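Local atomic coordinates of transmembrane beta-barrels (PDB entry 6X9Z), a protein that is a computationally designed eight-stranded transmembrane beta-barrel, made to fold and insert into lipid membranes. Residues M9-V14 against F37-Y42. Numbering follows the deposited sequence.
Sequences MVYVVV and FLDVGY
Asp39 meets Tyr11 inside the barrel, where the tyrosine of the 9-14 strand segment crosses the intervening strand 22-31 and the acid of the 37-42 segment receives it from the far side. The CG of Asp39 lies anti to the backbone N (chi1 -165°), which swings the carboxylate along the barrel wall toward the phenol. There OD1 accepts a hydrogen bond from Tyr11 OH at 2.9 Å through its syn lone pair, the one on the side of OD2. OD1 sits at the edge of the ring, near its plane, and is also 3.5 Å from Tyr11 CE2, so the acid abuts the phenol end and does not stack on it. The carboxylate itself stands steeply to the ring, the two planes being 77° apart. The second oxygen, OD2, forms a salt bridge with Lys71 NZ and accepts a hydrogen bond from Gln29 NE2, so both oxygens of this buried carboxylate are satisfied; the lysine probably helps to keep it ionised.

At Val40 the side chain turns away to the outer surface and touches Val54, while the backbone O comes within 3.7 Å of Tyr11 OH, a contact oblique to the ring. Gly41 follows, its CA 4.1 Å from the same hydroxyl. With no side chain on the inner side here, the glycine leaves room for that hydroxyl, with which a CB would clash. Tyr11 arrives there because its CG lies between the backbone N and the carbonyl carbon (chi1 67°), and its side chain also touches Val25 and Gln29.

The axes of the two strand segments come within 9.0 Å of each other, and Tyr11 pairs through its backbone with Gly27 of the strand between them. A tyrosine crossing an inward glycine, here Gly27, to reach an acid two strands away is the Tyr-Gly-Asp/Glu interaction, or mortise-tenon motif, of small transmembrane beta-barrels.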
loop_
_atom_site.group_PDB
_atom_site.type_symbol
_atom_site.label_atom_id
_atom_site.label_comp_id
_atom_site.label_asym_id
_atom_site.label_seq_id
_atom_site.Cartn_x
_atom_site.Cartn_y
_atom_site.Cartn_z
ATOM N N MET A 9 5.599 8.145 4.863
ATOM C CA MET A 9 5.017 7.190 5.790
ATOM C C MET A 9 5.535 5.802 5.463
ATOM O O MET A 9 5.483 5.373 4.307
ATOM C CB MET A 9 3.492 7.233 5.739
ATOM C CG MET A 9 2.928 8.484 6.391
ATOM S SD MET A 9 1.146 8.386 6.524
ATOM C CE MET A 9 0.730 8.430 4.786
ATOM N N VAL A 10 6.048 5.121 6.480
ATOM C CA VAL A 10 6.457 3.729 6.371
ATOM C C VAL A 10 5.295 2.867 6.835
ATOM O O VAL A 10 4.684 3.141 7.874
ATOM C CB VAL A 10 7.716 3.456 7.211
ATOM C CG1 VAL A 10 8.013 1.967 7.251
ATOM C CG2 VAL A 10 8.897 4.226 6.651
ATOM N N TYR A 11 4.982 1.833 6.059
ATOM C CA TYR A 11 3.870 0.955 6.366
ATOM C C TYR A 11 4.347 -0.488 6.403
ATOM O O TYR A 11 5.358 -0.845 5.792
ATOM C CB TYR A 11 2.734 1.109 5.346
ATOM C CG TYR A 11 3.067 0.645 3.942
ATOM C CD1 TYR A 11 2.899 -0.685 3.574
ATOM C CD2 TYR A 11 3.523 1.537 2.979
ATOM C CE1 TYR A 11 3.184 -1.121 2.300
ATOM C CE2 TYR A 11 3.814 1.109 1.694
ATOM C CZ TYR A 11 3.642 -0.225 1.361
ATOM O OH TYR A 11 3.924 -0.664 0.086
ATOM N N VAL A 12 3.605 -1.310 7.136
ATOM C CA VAL A 12 3.783 -2.757 7.119
ATOM C C VAL A 12 2.397 -3.384 7.100
ATOM O O VAL A 12 1.543 -3.041 7.924
ATOM C CB VAL A 12 4.607 -3.258 8.322
ATOM C CG1 VAL A 12 6.074 -2.905 8.136
ATOM C CG2 VAL A 12 4.089 -2.658 9.613
ATOM N N VAL A 13 2.155 -4.273 6.140
ATOM C CA VAL A 13 0.834 -4.863 5.986
ATOM C C VAL A 13 0.956 -6.364 5.790
ATOM O O VAL A 13 1.968 -6.879 5.309
ATOM C CB VAL A 13 0.037 -4.247 4.814
ATOM C CG1 VAL A 13 -0.078 -2.749 4.978
ATOM C CG2 VAL A 13 0.669 -4.610 3.475
ATOM N N VAL A 14 -0.106 -7.060 6.176
ATOM C CA VAL A 14 -0.276 -8.478 5.902
ATOM C C VAL A 14 -1.472 -8.612 4.971
ATOM O O VAL A 14 -2.553 -8.083 5.259
ATOM C CB VAL A 14 -0.468 -9.291 7.192
ATOM C CG1 VAL A 14 -1.473 -8.610 8.118
ATOM C CG2 VAL A 14 -0.901 -10.706 6.862
ATOM N N PHE A 37 0.853 10.293 -4.999
ATOM C CA PHE A 37 1.887 9.755 -4.133
ATOM C C PHE A 37 2.602 8.621 -4.850
ATOM O O PHE A 37 2.044 7.984 -5.746
ATOM C CB PHE A 37 1.318 9.265 -2.791
ATOM C CG PHE A 37 0.354 8.111 -2.909
ATOM C CD1 PHE A 37 0.789 6.807 -2.733
ATOM C CD2 PHE A 37 -0.989 8.334 -3.171
ATOM C CE1 PHE A 37 -0.094 5.750 -2.832
ATOM C CE2 PHE A 37 -1.875 7.277 -3.277
ATOM C CZ PHE A 37 -1.428 5.986 -3.101
ATOM N N LEU A 38 3.851 8.400 -4.458
ATOM C CA LEU A 38 4.628 7.260 -4.910
ATOM C C LEU A 38 4.602 6.188 -3.834
ATOM O O LEU A 38 4.457 6.478 -2.644
ATOM C CB LEU A 38 6.070 7.662 -5.229
ATOM C CG LEU A 38 6.192 8.707 -6.342
ATOM C CD1 LEU A 38 7.636 9.159 -6.530
ATOM C CD2 LEU A 38 5.623 8.167 -7.646
ATOM N N ASP A 39 4.720 4.938 -4.272
ATOM C CA ASP A 39 4.699 3.794 -3.375
ATOM C C ASP A 39 5.806 2.847 -3.799
ATOM O O ASP A 39 5.901 2.484 -4.974
ATOM C CB ASP A 39 3.337 3.091 -3.406
ATOM C CG ASP A 39 3.141 2.135 -2.245
ATOM O OD1 ASP A 39 4.122 1.490 -1.817
ATOM O OD2 ASP A 39 1.996 2.022 -1.757
ATOM N N VAL A 40 6.660 2.487 -2.851
ATOM C CA VAL A 40 7.650 1.437 -3.020
ATOM C C VAL A 40 7.527 0.510 -1.824
ATOM O O VAL A 40 7.165 0.931 -0.721
ATOM C CB VAL A 40 9.089 1.987 -3.141
ATOM C CG1 VAL A 40 9.221 2.869 -4.377
ATOM C CG2 VAL A 40 9.466 2.765 -1.891
ATOM N N GLY A 41 7.820 -0.765 -2.050
ATOM C CA GLY A 41 7.716 -1.728 -0.977
ATOM C C GLY A 41 8.327 -3.068 -1.317
ATOM O O GLY A 41 8.348 -3.476 -2.482
ATOM N N TYR A 42 8.845 -3.752 -0.304
ATOM C CA TYR A 42 9.391 -5.093 -0.444
ATOM C C TYR A 42 8.440 -6.058 0.247
ATOM O O TYR A 42 8.049 -5.832 1.398
ATOM C CB TYR A 42 10.795 -5.184 0.155
ATOM C CG TYR A 42 11.498 -6.506 -0.073
ATOM C CD1 TYR A 42 12.314 -6.704 -1.180
ATOM C CD2 TYR A 42 11.351 -7.554 0.824
ATOM C CE1 TYR A 42 12.961 -7.913 -1.386
ATOM C CE2 TYR A 42 11.992 -8.763 0.626
ATOM C CZ TYR A 42 12.798 -8.936 -0.479
ATOM O OH TYR A 42 13.440 -10.140 -0.681
#